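Local coordinates for uncharacterized protein Q64V53_BACFR (Bacteroides fragilis, PDB 2RA8), which is of unknown function but joins an N-terminal WGR domain to a leucine-rich-repeat array built round a long parallel sheet, at residues V78-Y83 with L109-I114; D301-I306 with S330-I335. All blocks are in the same frame, centred on the assembly; numbering follows the deposited sequence.

Contacts 1 and 2 mark the two ends of one parallel sheet of ten strands, which follow one another across the sheet in chain order, as expected of leucine-rich repeats. Contact 1 comes first along the chain and pairs the first strand, 80-83, with the second, 111-114. Contact 2 closes the array: the short helical turn 303-306, which precedes the ninth strand, 311-313, packs against the chain leading into the last strand, 334-336. Their centres lie about 38 Å apart, on opposite sides of the chain's centre, with nearest atoms about 23 Å apart. They do not touch, and the strands between them connect them through the sheet.

Contact 1: V78-Y83 with L109-I114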
loop_
_atom_site.group_PDB
_atom_site.type_symbol
_atom_site.label_atom_id
_atom_site.label_comp_id
_atom_site.label_asym_id
_atom_site.label_seq_id
_atom_site.Cartn_x
_atom_site.Cartn_y
_atom_site.Cartn_z
ATOM N N VAL A 78 19.004 -3.244 15.494
ATOM C CA VAL A 78 18.583 -2.914 14.133
ATOM C C VAL A 78 19.832 -2.890 13.280
ATOM O O VAL A 78 20.814 -2.242 13.635
ATOM C CB VAL A 78 17.916 -1.514 14.065
ATOM C CG1 VAL A 78 17.593 -1.157 12.625
ATOM C CG2 VAL A 78 16.638 -1.498 14.898
ATOM N N GLU A 79 19.828 -3.607 12.162
ATOM C CA GLU A 79 21.005 -3.605 11.306
ATOM C C GLU A 79 20.710 -3.187 9.887
ATOM O O GLU A 79 21.488 -3.470 8.974
ATOM C CB GLU A 79 21.692 -4.984 11.319
ATOM C CG GLU A 79 20.866 -6.092 10.737
ATOM C CD GLU A 79 21.606 -7.414 10.708
ATOM O OE1 GLU A 79 21.167 -8.311 9.958
ATOM O OE2 GLU A 79 22.615 -7.557 11.435
ATOM N N ALA A 80 19.586 -2.494 9.702
ATOM C CA ALA A 80 19.184 -1.990 8.397
ATOM C C ALA A 80 18.634 -0.616 8.593
ATOM O O ALA A 80 17.973 -0.342 9.598
ATOM C CB ALA A 80 18.113 -2.897 7.766
ATOM N N LYS A 81 18.898 0.276 7.652
ATOM C CA LYS A 81 18.375 1.612 7.793
ATOM C C LYS A 81 18.222 2.298 6.472
ATOM O O LYS A 81 18.908 1.976 5.502
ATOM C CB LYS A 81 19.284 2.432 8.721
ATOM C CG LYS A 81 18.608 3.660 9.323
ATOM C CD LYS A 81 19.511 4.340 10.340
ATOM C CE LYS A 81 18.813 5.517 11.002
ATOM N NZ LYS A 81 19.693 6.219 11.986
ATOM N N LYS A 82 17.294 3.245 6.432
ATOM C CA LYS A 82 17.022 4.024 5.235
ATOM C C LYS A 82 17.398 5.466 5.483
ATOM O O LYS A 82 17.012 6.048 6.495
ATOM C CB LYS A 82 15.534 3.947 4.885
ATOM C CG LYS A 82 15.129 4.791 3.689
ATOM C CD LYS A 82 13.660 4.588 3.370
ATOM C CE LYS A 82 13.216 5.427 2.176
ATOM N NZ LYS A 82 11.829 5.060 1.807
ATOM N N TYR A 83 18.161 6.045 4.566
ATOM C CA TYR A 83 18.561 7.436 4.687
ATOM C C TYR A 83 17.905 8.198 3.581
ATOM O O TYR A 83 18.094 7.895 2.399
ATOM C CB TYR A 83 20.073 7.591 4.584
ATOM C CG TYR A 83 20.820 6.921 5.704
ATOM C CD1 TYR A 83 21.208 5.587 5.607
ATOM C CD2 TYR A 83 21.139 7.620 6.862
ATOM C CE1 TYR A 83 21.900 4.966 6.639
ATOM C CE2 TYR A 83 21.833 7.008 7.902
ATOM C CZ TYR A 83 22.209 5.685 7.777
ATOM O OH TYR A 83 22.905 5.079 8.784
ATOM N N LEU A 109 25.381 -1.103 10.930
ATOM C CA LEU A 109 24.383 -1.542 9.959
ATOM C C LEU A 109 24.942 -2.498 8.950
ATOM O O LEU A 109 26.078 -2.349 8.507
ATOM C CB LEU A 109 23.800 -0.360 9.206
ATOM C CG LEU A 109 23.050 0.678 10.038
ATOM C CD1 LEU A 109 22.584 1.785 9.107
ATOM C CD2 LEU A 109 21.869 0.039 10.757
ATOM N N LYS A 110 24.133 -3.481 8.565
ATOM C CA LYS A 110 24.550 -4.464 7.582
ATOM C C LYS A 110 23.904 -4.139 6.254
ATOM O O LYS A 110 24.429 -4.495 5.191
ATOM C CB LYS A 110 24.137 -5.860 8.025
ATOM C CG LYS A 110 25.094 -6.941 7.597
ATOM C CD LYS A 110 26.291 -7.009 8.528
ATOM C CE LYS A 110 25.928 -7.722 9.821
ATOM N NZ LYS A 110 27.090 -7.798 10.744
ATOM N N GLN A 111 22.756 -3.463 6.305
ATOM C CA GLN A 111 22.045 -3.083 5.091
ATOM C C GLN A 111 21.714 -1.626 5.099
ATOM O O GLN A 111 21.400 -1.059 6.149
ATOM C CB GLN A 111 20.740 -3.886 4.931
ATOM C CG GLN A 111 20.960 -5.343 4.569
ATOM C CD GLN A 111 21.217 -6.224 5.773
ATOM O OE1 GLN A 111 21.873 -7.265 5.668
ATOM N NE2 GLN A 111 20.681 -5.827 6.924
ATOM N N ILE A 112 21.785 -1.008 3.923
ATOM C CA ILE A 112 21.482 0.401 3.784
ATOM C C ILE A 112 20.604 0.665 2.581
ATOM O O ILE A 112 20.769 0.052 1.523
ATOM C CB ILE A 112 22.794 1.252 3.704
ATOM C CG1 ILE A 112 22.440 2.739 3.638
ATOM C CG2 ILE A 112 23.639 0.844 2.492
ATOM C CD1 ILE A 112 23.631 3.670 3.864
ATOM N N THR A 113 19.642 1.564 2.762
ATOM C CA THR A 113 18.709 1.961 1.714
ATOM C C THR A 113 18.907 3.455 1.472
ATOM O O THR A 113 18.943 4.237 2.422
ATOM C CB THR A 113 17.236 1.701 2.138
ATOM O OG1 THR A 113 16.999 0.291 2.228
ATOM C CG2 THR A 113 16.270 2.311 1.141
ATOM N N ILE A 114 19.208 3.862 0.248
ATOM C CA ILE A 114 19.342 5.252 -0.244
ATOM C C ILE A 114 18.025 5.724 -0.863
ATOM O O ILE A 114 17.545 5.123 -1.833
ATOM C CB ILE A 114 20.445 5.408 -1.272
ATOM C CG1 ILE A 114 21.759 4.848 -0.669
ATOM C CG2 ILE A 114 20.576 6.940 -1.716
ATOM C CD1 ILE A 114 22.175 5.486 0.700
HETATM O O HOH W 1 22.470 -9.135 7.865
HETATM O O HOH W 2 17.923 -0.607 4.636
#
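E79 meets K110 and Q111 through its carbonyl oxygen, which starts the pairing of two parallel strands. E79 O accepts from Q111 N in the carbonyl plane (3.0 Å) and from K110 N, tilted from that plane (2.7 Å). Beyond this forked start the bonds alternate as parallel strands require: K81 N gives to Q111 O, K81 O takes T113 N, and Y83 N reaches T113 O at 2.9 Å, with 170° at the hydrogen.

Two waters add polar links. One donates to both E79 OE1 and Q111 OE1; the other donates to K81 O and accepts from T113 OG1, giving K81 O a second donor.

L109 packs on K81 and Y83, and I112 packs on Y83. With CG anti to its carbonyl carbon (chi1 -62°), L109 sends CD1 against K81 CB, a tight 3.4 Å, and to the edge of the Y83 ring, 3.3 Å from Y83 OH. I112 crosses the tyrosine side chain at about a right angle, its CD1 3.5 Å from Y83 CE1. On the other face, K82 CG lies 3.7 Å from T113 CG2.

D103 OD2 accepts a hydrogen bond from Y83 OH and forms a salt bridge with K81 NZ. Helix 96-102 covers Y83, I112 and I114 through I100, Q13 of strand 13-21 touches A80, and strand 143-146 continues the parallel sheet beyond 111-114.

Contact 2: D301-I306 with S330-I335; sequences DHVDKI and SLPMKI
I306 holds CG1 between its backbone N and carbonyl carbon (chi1 65°), and L331 turns CG beside its own N (chi1 -66°); these two settings bring their methyl ends together. I306 CD1 and L331 CD2 meet at 3.9 Å as the two side chains pass at an angle. The selenomethionine M333 bends at both chi2 and chi3, folding its chain back so that the terminal methyl approaches the turn: M333 CE sits 3.2 Å from I306 O and 4.5 Å from I306 CG1. V303, three residues before I306, points toward the other segment as well, and its CG1 lies 4.4 Å from P332 CD and 4.5 Å from L331 CD2.

This joins the short, weakly bonded helix 303-306 to the chain that leaves helix 321-330 at L331 and runs on to strand 334-336. I306 also touches L273 of helix 265-274 and L299 of helix 293-300, and I312 of strand 311-313 touches both I306 and M333.

The contact is mainly apolar, with aliphatic groups packed together and one methyl against a backbone carbonyl oxygen. The two segments share no hydrogen bond, so side-chain shape probably sets most of the spacing, while the short approach of M333 CE to I306 O may have some weak C-H...O character.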
loop_
_atom_site.group_PDB
_atom_site.type_symbol
_atom_site.label_atom_id
_atom_site.label_comp_id
_atom_site.label_asym_id
_atom_site.label_seq_id
_atom_site.Cartn_x
_atom_site.Cartn_y
_atom_site.Cartn_z
ATOM N N ASP A 301 1.114 -27.303 -20.923
ATOM C CA ASP A 301 1.492 -28.207 -22.013
ATOM C C ASP A 301 2.878 -28.763 -21.796
ATOM O O ASP A 301 3.358 -29.583 -22.580
ATOM C CB ASP A 301 1.492 -27.482 -23.373
ATOM C CG ASP A 301 0.094 -27.092 -23.848
ATOM O OD1 ASP A 301 -0.883 -27.786 -23.503
ATOM O OD2 ASP A 301 -0.020 -26.097 -24.594
ATOM N N HIS A 302 3.538 -28.313 -20.733
ATOM C CA HIS A 302 4.896 -28.755 -20.433
ATOM C C HIS A 302 5.140 -28.910 -18.957
ATOM O O HIS A 302 6.148 -28.424 -18.442
ATOM C CB HIS A 302 5.901 -27.748 -20.986
ATOM C CG HIS A 302 5.914 -27.663 -22.477
ATOM N ND1 HIS A 302 6.388 -28.684 -23.274
ATOM C CD2 HIS A 302 5.517 -26.680 -23.319
ATOM C CE1 HIS A 302 6.282 -28.332 -24.543
ATOM N NE2 HIS A 302 5.756 -27.120 -24.598
ATOM N N VAL A 303 4.227 -29.580 -18.262
ATOM C CA VAL A 303 4.375 -29.787 -16.825
ATOM C C VAL A 303 5.662 -30.523 -16.532
ATOM O O VAL A 303 6.281 -30.325 -15.488
ATOM C CB VAL A 303 3.199 -30.603 -16.256
ATOM C CG1 VAL A 303 3.288 -30.657 -14.742
ATOM C CG2 VAL A 303 1.878 -29.983 -16.696
ATOM N N ASP A 304 6.076 -31.374 -17.466
ATOM C CA ASP A 304 7.298 -32.159 -17.311
ATOM C C ASP A 304 8.523 -31.313 -17.046
ATOM O O ASP A 304 9.370 -31.675 -16.229
ATOM C CB ASP A 304 7.532 -33.023 -18.563
ATOM C CG ASP A 304 7.722 -32.192 -19.826
ATOM O OD1 ASP A 304 6.943 -31.234 -20.038
ATOM O OD2 ASP A 304 8.643 -32.506 -20.614
ATOM N N LYS A 305 8.624 -30.177 -17.729
ATOM C CA LYS A 305 9.769 -29.288 -17.564
ATOM C C LYS A 305 9.756 -28.431 -16.328
ATOM O O LYS A 305 10.804 -27.935 -15.915
ATOM C CB LYS A 305 9.898 -28.350 -18.765
ATOM C CG LYS A 305 10.243 -29.027 -20.068
ATOM C CD LYS A 305 10.399 -27.995 -21.161
ATOM C CE LYS A 305 10.830 -28.630 -22.468
ATOM N NZ LYS A 305 11.037 -27.597 -23.521
ATOM N N ILE A 306 8.588 -28.245 -15.720
ATOM C CA ILE A 306 8.502 -27.384 -14.548
ATOM C C ILE A 306 8.110 -28.010 -13.231
ATOM O O ILE A 306 8.212 -27.363 -12.187
ATOM C CB ILE A 306 7.538 -26.205 -14.819
ATOM C CG1 ILE A 306 6.111 -26.722 -15.031
ATOM C CG2 ILE A 306 8.011 -25.436 -16.033
ATOM C CD1 ILE A 306 5.067 -25.624 -15.118
ATOM N N SER A 330 -3.765 -28.508 -11.882
ATOM C CA SER A 330 -2.781 -29.221 -12.693
ATOM C C SER A 330 -1.328 -29.032 -12.291
ATOM O O SER A 330 -0.481 -29.847 -12.649
ATOM C CB SER A 330 -2.948 -28.844 -14.168
ATOM O OG SER A 330 -4.234 -29.207 -14.645
ATOM N N LEU A 331 -1.019 -27.969 -11.555
ATOM C CA LEU A 331 0.365 -27.747 -11.128
ATOM C C LEU A 331 0.561 -28.210 -9.704
ATOM O O LEU A 331 -0.180 -27.819 -8.806
ATOM C CB LEU A 331 0.746 -26.265 -11.279
ATOM C CG LEU A 331 0.775 -25.762 -12.734
ATOM C CD1 LEU A 331 1.269 -24.329 -12.788
ATOM C CD2 LEU A 331 1.688 -26.655 -13.566
ATOM N N PRO A 332 1.572 -29.065 -9.469
ATOM C CA PRO A 332 1.862 -29.597 -8.134
ATOM C C PRO A 332 2.540 -28.701 -7.130
ATOM O O PRO A 332 2.467 -28.962 -5.931
ATOM C CB PRO A 332 2.701 -30.836 -8.438
ATOM C CG PRO A 332 3.491 -30.394 -9.632
ATOM C CD PRO A 332 2.436 -29.704 -10.483
HETATM N N MSE A 333 3.200 -27.640 -7.580
HETATM C CA MSE A 333 3.888 -26.770 -6.633
HETATM C C MSE A 333 3.142 -25.502 -6.327
HETATM O O MSE A 333 2.102 -25.204 -6.917
HETATM C CB MSE A 333 5.290 -26.415 -7.145
HETATM C CG MSE A 333 5.346 -25.263 -8.142
HETATM SE SE MSE A 333 4.318 -25.533 -9.754
HETATM C CE MSE A 333 5.464 -26.823 -10.618
ATOM N N LYS A 334 3.679 -24.744 -5.384
ATOM C CA LYS A 334 3.077 -23.491 -4.976
ATOM C C LYS A 334 3.118 -22.506 -6.111
ATOM O O LYS A 334 4.123 -22.408 -6.819
ATOM C CB LYS A 334 3.841 -22.926 -3.774
ATOM C CG LYS A 334 3.319 -21.602 -3.241
ATOM C CD LYS A 334 4.116 -21.154 -2.020
ATOM C CE LYS A 334 3.554 -19.874 -1.420
ATOM N NZ LYS A 334 3.579 -18.744 -2.386
ATOM N N ILE A 335 2.017 -21.786 -6.311
ATOM C CA ILE A 335 1.961 -20.767 -7.350
ATOM C C ILE A 335 1.164 -19.607 -6.837
ATOM O O ILE A 335 0.291 -19.769 -5.982
ATOM C CB ILE A 335 1.300 -21.275 -8.663
ATOM C CG1 ILE A 335 -0.155 -21.675 -8.405
ATOM C CG2 ILE A 335 2.096 -22.452 -9.230
ATOM C CD1 ILE A 335 -0.952 -21.950 -9.674
#